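Phosphate-specific transport system accessory protein PhoU homolog (Streptococcus pneumoniae, PDB 2I0M) probably helps to regulate phosphate uptake, working as a cytoplasmic, all-helical homodimer that carries bound zinc ions. Local coordinates at residues E116-Q121 with Y159-K164; K29-L34 with A98-A103; L61-L66 with I81-S86; H10-S15 with S57-T62; S143-I148 with E202-L207. All blocks are in the same frame, centred on the assembly; numbering follows the deposited sequence.

Interaction 1 (E116-Q121 with Y159-K164)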
# COMPACT_ATOMS: atom_id res chain seq x y z
N GLU A 116 16.15 -13.07 -15.13
CA GLU A 116 16.70 -13.54 -13.87
C GLU A 116 17.59 -12.51 -13.17
O GLU A 116 17.33 -12.12 -12.03
CB GLU A 116 17.45 -14.87 -14.06
CG GLU A 116 17.50 -15.75 -12.80
CD GLU A 116 16.12 -15.90 -12.13
OE1 GLU A 116 15.25 -16.63 -12.67
OE2 GLU A 116 15.90 -15.27 -11.07
N GLU A 117 18.65 -12.08 -13.86
CA GLU A 117 19.59 -11.09 -13.31
C GLU A 117 19.01 -9.68 -13.11
O GLU A 117 19.33 -9.02 -12.12
CB GLU A 117 20.88 -11.04 -14.15
CG GLU A 117 21.72 -12.32 -14.12
CD GLU A 117 21.98 -12.84 -12.71
OE1 GLU A 117 22.31 -12.03 -11.79
OE2 GLU A 117 21.87 -14.08 -12.51
N GLN A 118 18.15 -9.25 -14.02
CA GLN A 118 17.35 -8.02 -13.83
C GLN A 118 16.52 -8.08 -12.55
O GLN A 118 16.45 -7.12 -11.78
CB GLN A 118 16.43 -7.77 -15.02
CG GLN A 118 17.06 -6.99 -16.17
CD GLN A 118 16.04 -6.08 -16.86
OE1 GLN A 118 15.48 -5.18 -16.24
NE2 GLN A 118 15.80 -6.31 -18.15
N LEU A 119 15.89 -9.23 -12.32
CA LEU A 119 15.12 -9.51 -11.12
C LEU A 119 15.97 -9.45 -9.84
O LEU A 119 15.51 -8.93 -8.81
CB LEU A 119 14.47 -10.89 -11.27
CG LEU A 119 13.16 -11.02 -10.49
CD1 LEU A 119 12.15 -11.85 -11.28
CD2 LEU A 119 13.42 -11.61 -9.11
N HIS A 120 17.18 -10.00 -9.92
CA HIS A 120 18.19 -9.93 -8.85
C HIS A 120 18.51 -8.47 -8.56
O HIS A 120 18.70 -8.09 -7.41
CB HIS A 120 19.49 -10.67 -9.27
CG HIS A 120 19.38 -12.17 -9.28
ND1 HIS A 120 20.48 -13.00 -9.45
CD2 HIS A 120 18.32 -12.99 -9.12
CE1 HIS A 120 20.09 -14.26 -9.42
NE2 HIS A 120 18.78 -14.29 -9.22
N GLN A 121 18.58 -7.65 -9.61
CA GLN A 121 18.90 -6.24 -9.47
C GLN A 121 17.77 -5.45 -8.81
O GLN A 121 18.02 -4.66 -7.92
CB GLN A 121 19.28 -5.61 -10.80
CG GLN A 121 20.57 -6.17 -11.40
CD GLN A 121 21.76 -6.03 -10.47
OE1 GLN A 121 21.93 -5.00 -9.82
NE2 GLN A 121 22.58 -7.08 -10.40
N TYR A 159 10.14 -2.74 -12.76
CA TYR A 159 8.80 -3.32 -12.79
C TYR A 159 8.21 -3.40 -14.21
O TYR A 159 7.72 -4.45 -14.61
CB TYR A 159 7.84 -2.59 -11.83
CG TYR A 159 6.45 -3.16 -11.85
CD1 TYR A 159 6.19 -4.42 -11.34
CD2 TYR A 159 5.40 -2.44 -12.39
CE1 TYR A 159 4.93 -4.98 -11.38
CE2 TYR A 159 4.10 -2.98 -12.42
CZ TYR A 159 3.89 -4.26 -11.91
OH TYR A 159 2.62 -4.81 -11.92
N TYR A 160 8.27 -2.30 -14.95
CA TYR A 160 7.66 -2.26 -16.28
C TYR A 160 8.46 -3.04 -17.31
O TYR A 160 7.89 -3.82 -18.07
CB TYR A 160 7.34 -0.83 -16.73
CG TYR A 160 6.24 -0.19 -15.89
CD1 TYR A 160 4.90 -0.58 -16.04
CD2 TYR A 160 6.53 0.77 -14.91
CE1 TYR A 160 3.89 -0.01 -15.27
CE2 TYR A 160 5.53 1.34 -14.13
CZ TYR A 160 4.21 0.95 -14.31
OH TYR A 160 3.22 1.51 -13.53
N ALA A 161 9.78 -2.86 -17.31
CA ALA A 161 10.68 -3.62 -18.16
C ALA A 161 10.48 -5.12 -17.97
O ALA A 161 10.40 -5.86 -18.94
CB ALA A 161 12.13 -3.23 -17.90
N LEU A 162 10.41 -5.57 -16.72
CA LEU A 162 10.23 -6.99 -16.48
C LEU A 162 8.82 -7.48 -16.83
O LEU A 162 8.66 -8.62 -17.26
CB LEU A 162 10.65 -7.37 -15.06
CG LEU A 162 12.16 -7.55 -14.87
CD1 LEU A 162 12.61 -7.25 -13.46
CD2 LEU A 162 12.61 -8.97 -15.27
N SER A 163 7.82 -6.61 -16.68
CA SER A 163 6.45 -6.95 -17.07
C SER A 163 6.33 -7.11 -18.58
O SER A 163 5.80 -8.11 -19.06
CB SER A 163 5.46 -5.91 -16.56
OG SER A 163 5.49 -5.84 -15.15
N LYS A 164 6.83 -6.11 -19.32
CA LYS A 164 6.86 -6.14 -20.78
C LYS A 164 7.56 -7.40 -21.28
O LYS A 164 7.09 -8.05 -22.22
CB LYS A 164 7.57 -4.90 -21.33
CG LYS A 164 6.75 -3.63 -21.30
CD LYS A 164 7.49 -2.50 -22.03
CE LYS A 164 6.55 -1.33 -22.38
NZ LYS A 164 6.15 -0.49 -21.20
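L162 sets its CG anti to its own carbonyl carbon (chi1 -81°), which carries both methyls toward the first turn of helix 117-136; CB of Q118 faces them, and the chain beyond it bends at chi2. The isobutyl fork works with both prongs. CD2 of L162 rests on CB of Q118 at 4.0 Å, and CD1 of L162 comes against the backbone, 4.0 Å from N of L119. Farther along the bent chain, OE1 of Q118 passes 4.2 Å from CB of A161, a touch of an amide oxygen on a methyl group. The two helices run antiparallel, with axes 157° apart in direction and 10.7 Å at closest approach, as neighbours in an up-and-down bundle do. The side chain of L119 packs instead on L34 and Y183, which ties the start of its helix to helices 5-35 and 177-209. On helix 152-168, the hydroxyl of Y159 is hydrogen-bonded to that of Y159 of the second subunit. With no polar bond between them, the segments are probably held by dispersion, with some exclusion of water around L162, so shape rather than direction governs the fit.

Interaction 2 (K29-L34 with A98-A103); sequences KALLAL and AGIAKA
A30 and A101 bring their CA atoms within 5.7 Å of each other where helices 5-35 and 74-105 run nearly parallel, their axes 8.9 Å apart and inclined by 13°. Such a parallel pair is what a three-helix up-down-up bundle produces between its first and third members, with helix 39-66 as the antiparallel one that joins them; PhoU proteins consist of two bundles of this kind. The small side chains of A30 and A101 are consistent with the close spacing, and one larger residue, I100, fills the groove beside them. Both of its branches are used. Its CG1 stands anti to the carbonyl carbon (chi1 -68°), and the extended ethyl arm reaches CD2 of L31 with CD1, at 4.1 Å. The leucine leaves its helix in another direction and only CD2 returns to the contact; the L31 and I100 side chains cross obliquely. On the other branch, CG2 of I100 lies between the side chains of A30 and L34, at 4.4 Å from CB of A30. The isoleucine is also covered by H189 and L190 of helix 177-209, while L31 and L34 continue onto L127 and L119 of helix 117-136, so this patch of the first bundle is joined to the second by the same apolar residues. Backbone is covered as well: CG2 of I100 sits 4.1 Å from O of A30, the carbonyl oxygen that accepts a weak helical bond from N of L34.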
# COMPACT_ATOMS: atom_id res chain seq x y z
N LYS A 29 15.98 -13.45 2.92
CA LYS A 29 15.59 -14.89 2.87
C LYS A 29 14.63 -15.23 1.71
O LYS A 29 14.82 -16.23 1.02
CB LYS A 29 14.98 -15.34 4.22
CG LYS A 29 15.97 -15.98 5.21
CD LYS A 29 15.54 -15.91 6.70
CE LYS A 29 13.99 -15.93 6.94
NZ LYS A 29 13.59 -15.52 8.36
N ALA A 30 13.59 -14.41 1.50
CA ALA A 30 12.66 -14.59 0.38
C ALA A 30 13.35 -14.63 -0.99
O ALA A 30 13.02 -15.46 -1.84
CB ALA A 30 11.57 -13.50 0.37
N LEU A 31 14.29 -13.71 -1.19
CA LEU A 31 14.98 -13.57 -2.46
C LEU A 31 16.03 -14.64 -2.66
O LEU A 31 16.27 -15.06 -3.79
CB LEU A 31 15.56 -12.16 -2.61
CG LEU A 31 14.43 -11.12 -2.76
CD1 LEU A 31 14.97 -9.69 -2.68
CD2 LEU A 31 13.61 -11.33 -4.05
N LEU A 32 16.66 -15.07 -1.56
CA LEU A 32 17.55 -16.23 -1.58
C LEU A 32 16.76 -17.50 -1.87
O LEU A 32 17.19 -18.31 -2.69
CB LEU A 32 18.35 -16.37 -0.27
CG LEU A 32 19.04 -17.71 0.06
CD1 LEU A 32 20.12 -18.13 -0.97
CD2 LEU A 32 19.62 -17.68 1.47
N ALA A 33 15.61 -17.67 -1.22
CA ALA A 33 14.75 -18.83 -1.52
C ALA A 33 14.33 -18.85 -2.99
O ALA A 33 14.12 -19.93 -3.55
CB ALA A 33 13.53 -18.88 -0.61
N LEU A 34 14.24 -17.67 -3.61
CA LEU A 34 13.90 -17.52 -5.03
C LEU A 34 15.07 -17.84 -5.95
O LEU A 34 14.89 -18.52 -6.96
CB LEU A 34 13.43 -16.09 -5.32
CG LEU A 34 12.52 -15.75 -6.51
CD1 LEU A 34 12.73 -14.30 -6.89
CD2 LEU A 34 12.71 -16.62 -7.74
N ALA A 98 6.35 -12.82 2.07
CA ALA A 98 5.68 -14.13 2.15
C ALA A 98 5.02 -14.48 0.82
O ALA A 98 4.94 -15.66 0.46
CB ALA A 98 4.62 -14.16 3.28
N GLY A 99 4.53 -13.46 0.11
CA GLY A 99 3.92 -13.62 -1.20
C GLY A 99 4.90 -14.17 -2.23
O GLY A 99 4.55 -15.07 -2.98
N ILE A 100 6.12 -13.64 -2.23
CA ILE A 100 7.22 -14.14 -3.07
C ILE A 100 7.59 -15.59 -2.73
O ILE A 100 7.85 -16.42 -3.62
CB ILE A 100 8.48 -13.25 -2.94
CG1 ILE A 100 8.23 -11.87 -3.54
CG2 ILE A 100 9.69 -13.89 -3.63
CD1 ILE A 100 9.50 -10.97 -3.65
N ALA A 101 7.59 -15.90 -1.44
CA ALA A 101 7.81 -17.26 -0.99
C ALA A 101 6.73 -18.20 -1.51
O ALA A 101 7.04 -19.31 -1.90
CB ALA A 101 7.92 -17.31 0.54
N LYS A 102 5.47 -17.75 -1.54
CA LYS A 102 4.37 -18.55 -2.10
C LYS A 102 4.52 -18.78 -3.61
O LYS A 102 4.27 -19.88 -4.09
CB LYS A 102 3.01 -17.93 -1.81
CG LYS A 102 2.71 -17.71 -0.34
CD LYS A 102 1.29 -17.22 -0.15
CE LYS A 102 1.05 -16.77 1.28
NZ LYS A 102 -0.40 -16.68 1.58
N ALA A 103 4.93 -17.75 -4.34
CA ALA A 103 5.18 -17.88 -5.77
C ALA A 103 6.32 -18.88 -6.07
O ALA A 103 6.30 -19.54 -7.10
CB ALA A 103 5.48 -16.52 -6.39

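Interaction 3 (L61-L66 with I81-S86)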
# COMPACT_ATOMS: atom_id res chain seq x y z
N LEU A 61 0.38 -1.28 20.35
CA LEU A 61 -0.21 -1.25 21.68
C LEU A 61 0.57 -0.40 22.68
O LEU A 61 -0.05 0.33 23.46
CB LEU A 61 -0.44 -2.67 22.24
CG LEU A 61 -1.88 -3.21 22.22
CD1 LEU A 61 -2.45 -3.30 20.81
CD2 LEU A 61 -1.95 -4.58 22.90
N THR A 62 1.90 -0.50 22.66
CA THR A 62 2.71 0.37 23.52
C THR A 62 2.70 1.82 23.01
O THR A 62 2.84 2.75 23.80
CB THR A 62 4.18 -0.16 23.78
OG1 THR A 62 5.11 0.48 22.91
CG2 THR A 62 4.29 -1.67 23.66
N CYS A 63 2.52 2.01 21.70
CA CYS A 63 2.24 3.35 21.14
C CYS A 63 0.95 3.91 21.73
O CYS A 63 0.97 4.96 22.39
CB CYS A 63 2.09 3.29 19.62
SG CYS A 63 3.60 3.36 18.61
N ALA A 64 -0.15 3.20 21.51
CA ALA A 64 -1.48 3.63 21.97
C ALA A 64 -1.49 3.96 23.46
O ALA A 64 -2.07 4.96 23.86
CB ALA A 64 -2.54 2.59 21.63
N ARG A 65 -0.83 3.13 24.26
CA ARG A 65 -0.74 3.40 25.69
C ARG A 65 0.25 4.52 26.03
O ARG A 65 0.12 5.15 27.08
CB ARG A 65 -0.36 2.13 26.46
CG ARG A 65 1.13 1.87 26.52
CD ARG A 65 1.55 1.26 27.84
NE ARG A 65 3.00 1.30 27.98
CZ ARG A 65 3.82 0.34 27.56
NH1 ARG A 65 5.13 0.47 27.73
NH2 ARG A 65 3.34 -0.76 26.98
N LEU A 66 1.24 4.77 25.16
CA LEU A 66 2.25 5.78 25.48
C LEU A 66 1.69 7.19 25.46
O LEU A 66 2.11 8.04 26.24
CB LEU A 66 3.48 5.70 24.58
CG LEU A 66 4.72 5.05 25.21
CD1 LEU A 66 5.94 5.27 24.32
CD2 LEU A 66 4.96 5.58 26.61
N ILE A 81 2.83 8.72 16.21
CA ILE A 81 1.97 8.53 15.03
C ILE A 81 2.78 7.93 13.87
O ILE A 81 2.28 7.11 13.11
CB ILE A 81 1.30 9.86 14.58
CG1 ILE A 81 0.27 10.34 15.62
CG2 ILE A 81 0.65 9.72 13.18
CD1 ILE A 81 -0.36 11.73 15.33
N SER A 82 4.04 8.33 13.75
CA SER A 82 4.93 7.83 12.71
C SER A 82 5.29 6.37 12.92
O SER A 82 5.41 5.63 11.96
CB SER A 82 6.20 8.69 12.65
OG SER A 82 5.88 10.03 12.32
N ILE A 83 5.50 5.96 14.16
CA ILE A 83 5.81 4.57 14.49
C ILE A 83 4.58 3.69 14.20
O ILE A 83 4.70 2.65 13.55
CB ILE A 83 6.27 4.43 15.96
CG1 ILE A 83 7.58 5.21 16.22
CG2 ILE A 83 6.34 2.96 16.37
CD1 ILE A 83 8.90 4.59 15.68
N MET A 84 3.40 4.13 14.64
CA MET A 84 2.15 3.39 14.43
C MET A 84 1.89 3.15 12.95
O MET A 84 1.60 2.04 12.53
CB MET A 84 0.96 4.13 15.03
CG MET A 84 0.89 4.06 16.54
SD MET A 84 -0.77 4.42 17.16
CE MET A 84 -0.39 5.32 18.64
N SER A 85 2.04 4.22 12.17
CA SER A 85 1.84 4.17 10.74
C SER A 85 2.91 3.35 10.02
O SER A 85 2.62 2.61 9.11
CB SER A 85 1.79 5.60 10.20
OG SER A 85 2.28 5.66 8.87
N SER A 86 4.16 3.49 10.45
CA SER A 86 5.26 2.81 9.79
C SER A 86 5.34 1.31 10.13
O SER A 86 5.79 0.52 9.30
CB SER A 86 6.60 3.50 10.11
OG SER A 86 6.67 4.81 9.57
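C63 against M84 and I83 is a buried sulfur-rich contact between the second and third helices of the N-terminal bundle, close to the short connection between them. Helices 39-66 and 74-105 run antiparallel, their axes 9.7 Å apart and 156° from parallel. C63 is enclosed on more than one side. Its SG lies 3.6 Å from CG2 of I83, and 3.5 Å from CG of M84. The methionine, after leaving its helix with CG anti to the carbonyl carbon (chi1 -74°), bends at chi3 (-143°) and lays its terminal methyl alongside the cysteine: CE of M84 is 3.4 Å from CB of C63 and 3.6 Å from N of A64. The thioether chain thus runs alongside the cysteine, touching it at CG, SD and CE. Beyond lies the dimer partner, where M84 packs on M84 of the second subunit and A64 on L77 of that subunit; L12 covers C63 from helix 5-35. Hydrogen bonds between the segments are absent. Polarisable sulfur atoms and methyl groups make close, nondirectional contacts, which implies cohesion by dispersion at a place where the bundle core meets the subunit interface.

Interaction 4 (H10-S15 with S57-T62); sequences HELEQS and SAIELT. With ZN (zinc ion), chain C.
NE2 of H10 binds a zinc ion at 2.2 Å, the shortest polar bond here, on a flank of helix 5-35 turned from the one where L12 and S15 meet I59 and T62. The metal takes no part in the meeting of the helices, which is almost wholly apolar. L12 has CG anti to its backbone N (chi1 -156°), a torsion that brings the end of the side chain in toward helix 57-62 although its CB leaves at an angle to it. The L12 and I59 side chains meet at an angle, CD2 of L12 3.8 Å from CG2 of I59. The first two helices of the N-terminal three-helix bundle pair in this way, antiparallel at 163° with axes 10.5 Å apart, and I83 of helix 74-105 closes over both L12 and I59 from the third side. L12 also slides past T62 in the opposite sense, with CG of L12 4.0 Å from OG1 of the threonine. S15, a turn farther along helix 5-35, meets the ethyl branch of I59: CG1 of I59 lies 4.0 Å from CB of S15, and CD1 of I59 reaches 3.8 Å from O of S15. I59 also packs on C87. On the face of helix 39-66 that leads away from L12, E60 forms a salt bridge through OE2 to NH1 of R203 of the second subunit.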
# COMPACT_ATOMS: atom_id res chain seq x y z
N HIS A 10 12.50 6.54 22.77
CA HIS A 10 13.70 5.94 22.22
C HIS A 10 13.60 4.42 22.19
O HIS A 10 13.97 3.79 21.20
CB HIS A 10 14.94 6.37 23.01
CG HIS A 10 16.14 5.55 22.71
ND1 HIS A 10 16.88 5.73 21.56
CD2 HIS A 10 16.67 4.49 23.34
CE1 HIS A 10 17.85 4.84 21.52
NE2 HIS A 10 17.74 4.07 22.59
N GLU A 11 13.11 3.84 23.29
CA GLU A 11 12.88 2.40 23.36
C GLU A 11 11.81 1.93 22.38
O GLU A 11 11.94 0.87 21.79
CB GLU A 11 12.55 1.96 24.80
CG GLU A 11 13.80 1.62 25.62
CD GLU A 11 13.60 1.77 27.13
OE1 GLU A 11 14.63 1.83 27.86
OE2 GLU A 11 12.44 1.81 27.60
N LEU A 12 10.76 2.74 22.20
CA LEU A 12 9.75 2.48 21.18
C LEU A 12 10.35 2.50 19.77
O LEU A 12 10.02 1.67 18.93
CB LEU A 12 8.60 3.50 21.27
CG LEU A 12 7.20 3.15 20.72
CD1 LEU A 12 6.55 4.39 20.11
CD2 LEU A 12 7.20 2.01 19.72
N GLU A 13 11.24 3.45 19.51
CA GLU A 13 11.95 3.45 18.24
C GLU A 13 12.77 2.17 17.99
O GLU A 13 12.87 1.70 16.86
CB GLU A 13 12.84 4.68 18.12
CG GLU A 13 13.49 4.83 16.76
CD GLU A 13 14.03 6.22 16.54
OE1 GLU A 13 14.93 6.66 17.29
OE2 GLU A 13 13.54 6.88 15.61
N GLN A 14 13.36 1.62 19.05
CA GLN A 14 14.19 0.43 18.91
C GLN A 14 13.35 -0.81 18.62
O GLN A 14 13.78 -1.67 17.84
CB GLN A 14 15.09 0.20 20.14
CG GLN A 14 16.32 1.13 20.20
CD GLN A 14 17.25 1.00 18.98
OE1 GLN A 14 17.55 1.99 18.31
NE2 GLN A 14 17.69 -0.21 18.70
N SER A 15 12.17 -0.89 19.24
CA SER A 15 11.19 -1.93 18.93
C SER A 15 10.85 -1.94 17.44
O SER A 15 10.82 -2.99 16.82
CB SER A 15 9.89 -1.73 19.73
OG SER A 15 10.09 -2.01 21.11
N SER A 57 1.52 -5.63 16.44
CA SER A 57 0.46 -5.38 17.41
C SER A 57 1.06 -4.93 18.74
O SER A 57 0.54 -4.02 19.38
CB SER A 57 -0.47 -6.59 17.55
OG SER A 57 -0.23 -7.33 18.74
N ALA A 58 2.17 -5.56 19.13
CA ALA A 58 2.89 -5.19 20.34
C ALA A 58 3.29 -3.71 20.31
O ALA A 58 3.02 -2.97 21.25
CB ALA A 58 4.13 -6.08 20.52
N ILE A 59 3.89 -3.30 19.19
CA ILE A 59 4.31 -1.91 18.97
C ILE A 59 3.12 -0.95 18.95
O ILE A 59 3.12 0.04 19.69
CB ILE A 59 5.13 -1.78 17.69
CG1 ILE A 59 6.44 -2.56 17.83
CG2 ILE A 59 5.41 -0.31 17.35
CD1 ILE A 59 7.05 -2.90 16.49
N GLU A 60 2.12 -1.25 18.10
CA GLU A 60 0.83 -0.53 18.08
C GLU A 60 0.27 -0.28 19.48
O GLU A 60 -0.25 0.81 19.75
CB GLU A 60 -0.24 -1.31 17.30
CG GLU A 60 -0.14 -1.22 15.80
CD GLU A 60 -1.28 -1.90 15.07
OE1 GLU A 60 -1.91 -2.86 15.61
OE2 GLU A 60 -1.57 -1.49 13.94
N LEU A 61 0.38 -1.28 20.35
CA LEU A 61 -0.21 -1.25 21.68
C LEU A 61 0.57 -0.40 22.68
O LEU A 61 -0.05 0.33 23.46
CB LEU A 61 -0.44 -2.67 22.24
CG LEU A 61 -1.88 -3.21 22.22
CD1 LEU A 61 -2.45 -3.30 20.81
CD2 LEU A 61 -1.95 -4.58 22.90
N THR A 62 1.90 -0.50 22.66
CA THR A 62 2.71 0.37 23.52
C THR A 62 2.70 1.82 23.01
O THR A 62 2.84 2.75 23.80
CB THR A 62 4.18 -0.16 23.78
OG1 THR A 62 5.11 0.48 22.91
CG2 THR A 62 4.29 -1.67 23.66
ZN ZN C . 19.13 2.56 23.33

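Interaction 5 (S143-I148 with E202-L207)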
# COMPACT_ATOMS: atom_id res chain seq x y z
N SER A 143 15.99 14.63 4.51
CA SER A 143 16.74 14.51 3.25
C SER A 143 17.25 13.12 2.92
O SER A 143 17.22 12.71 1.77
CB SER A 143 17.89 15.50 3.23
OG SER A 143 17.39 16.77 3.58
N LYS A 144 17.73 12.39 3.92
CA LYS A 144 18.09 10.99 3.68
C LYS A 144 16.82 10.19 3.31
O LYS A 144 16.86 9.38 2.38
CB LYS A 144 18.87 10.37 4.85
CG LYS A 144 19.97 11.27 5.44
CD LYS A 144 21.24 10.50 5.87
CE LYS A 144 20.93 9.39 6.88
NZ LYS A 144 22.02 8.35 6.97
N ALA A 145 15.70 10.44 4.00
CA ALA A 145 14.42 9.81 3.64
C ALA A 145 14.05 10.06 2.19
O ALA A 145 13.76 9.13 1.45
CB ALA A 145 13.30 10.29 4.56
N ILE A 146 14.09 11.34 1.78
CA ILE A 146 13.74 11.76 0.43
C ILE A 146 14.63 11.11 -0.65
O ILE A 146 14.11 10.64 -1.67
CB ILE A 146 13.78 13.30 0.30
CG1 ILE A 146 12.65 13.93 1.11
CG2 ILE A 146 13.73 13.74 -1.17
CD1 ILE A 146 12.75 15.44 1.28
N SER A 147 15.94 11.08 -0.42
CA SER A 147 16.85 10.41 -1.34
C SER A 147 16.55 8.90 -1.47
O SER A 147 16.58 8.36 -2.58
CB SER A 147 18.32 10.68 -0.99
OG SER A 147 18.64 10.13 0.27
N ILE A 148 16.21 8.23 -0.36
CA ILE A 148 15.78 6.82 -0.41
C ILE A 148 14.50 6.60 -1.23
O ILE A 148 14.44 5.70 -2.08
CB ILE A 148 15.62 6.21 1.01
CG1 ILE A 148 16.99 6.16 1.71
CG2 ILE A 148 14.97 4.81 0.94
CD1 ILE A 148 16.89 6.03 3.21
N GLU A 202 8.18 9.24 3.51
CA GLU A 202 7.28 10.41 3.60
C GLU A 202 6.85 10.72 5.04
O GLU A 202 6.77 11.87 5.43
CB GLU A 202 6.03 10.22 2.74
CG GLU A 202 6.30 10.02 1.26
CD GLU A 202 5.02 9.94 0.43
OE1 GLU A 202 4.89 10.72 -0.53
OE2 GLU A 202 4.16 9.08 0.72
N ARG A 203 6.57 9.67 5.80
CA ARG A 203 6.27 9.78 7.23
C ARG A 203 7.43 10.43 8.00
O ARG A 203 7.22 11.19 8.94
CB ARG A 203 6.02 8.37 7.80
CG ARG A 203 5.20 8.32 9.07
CD ARG A 203 3.68 8.36 8.79
NE ARG A 203 3.12 9.66 9.14
CZ ARG A 203 1.83 9.94 9.24
NH1 ARG A 203 0.91 9.01 9.03
NH2 ARG A 203 1.48 11.18 9.56
N LEU A 204 8.65 10.11 7.58
CA LEU A 204 9.85 10.71 8.14
C LEU A 204 9.93 12.21 7.79
O LEU A 204 10.31 13.03 8.63
CB LEU A 204 11.08 9.95 7.64
CG LEU A 204 12.30 9.60 8.50
CD1 LEU A 204 11.98 9.52 9.99
CD2 LEU A 204 12.94 8.28 8.00
N VAL A 205 9.53 12.57 6.57
CA VAL A 205 9.57 14.00 6.21
C VAL A 205 8.52 14.77 7.02
O VAL A 205 8.80 15.85 7.51
CB VAL A 205 9.60 14.30 4.65
CG1 VAL A 205 8.49 13.61 3.94
CG2 VAL A 205 9.52 15.81 4.36
N TYR A 206 7.33 14.16 7.18
CA TYR A 206 6.26 14.67 8.04
C TYR A 206 6.71 14.88 9.48
O TYR A 206 6.25 15.79 10.16
CB TYR A 206 5.06 13.72 7.98
CG TYR A 206 4.21 13.68 9.23
CD1 TYR A 206 3.11 14.53 9.38
CD2 TYR A 206 4.51 12.79 10.25
CE1 TYR A 206 2.32 14.49 10.55
CE2 TYR A 206 3.75 12.74 11.41
CZ TYR A 206 2.66 13.57 11.55
OH TYR A 206 1.93 13.50 12.72
N LEU A 207 7.59 14.00 9.96
CA LEU A 207 8.08 14.08 11.32
C LEU A 207 8.96 15.33 11.53
O LEU A 207 8.80 16.06 12.52
CB LEU A 207 8.81 12.77 11.68
CG LEU A 207 9.51 12.57 13.02
CD1 LEU A 207 8.60 12.88 14.21
CD2 LEU A 207 10.06 11.16 13.11
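Next to L204 and V205, which meet A145 and I146, the flat groups of helix 177-209 gather on another flank: NH2 of R203 lies 3.2 Å above the centre of one face of the Y206 ring, and O of R203 sits at that ring's edge, in its plane. The guanidinium in turn has CD2 of Y206 at its own edge, so it approaches the ring edge-on. R203 also has an acidic partner on the second subunit, which probably steadies it. Toward helix 142-150 the surface is aliphatic. CB of A145 fits against L204, 3.8 Å from its CB and 4.0 Å from its CD2, so the methyl lies directly against the leucine. I146 sends CG1 anti to its carbonyl carbon (chi1 -69°), and its CD1 makes a marginal touch with CG2 of V205 at 4.5 Å. L204 also packs on F137 and on L133 of helix 117-136, so helix 177-209 touches both helices here. The two flanks thus separate their chemistry: hydrocarbon faces hydrocarbon inside the chain without a hydrogen bond between segments, whereas the R203 guanidinium reaches the second subunit.

Interactions 2, 3 and 5 are buried, whereas interactions 1 and 4 are only partly buried, with Q118 exposed in one and S15 in the other. Helix 5-35 serves interactions 2 and 4, helix 39-66 interactions 3 and 4, and helix 74-105 interactions 2 and 3. Interactions 3 and 4, about 7 Å apart between centres, form one continuous apolar patch. Interaction 3 meets interaction 5 through serines against R203, and interactions 1 and 2 touch where the two bundles meet. An alanine faces a larger aliphatic side chain in interactions 2 and 5, sulfur marks interaction 3, and polar atoms enter 1 and 4.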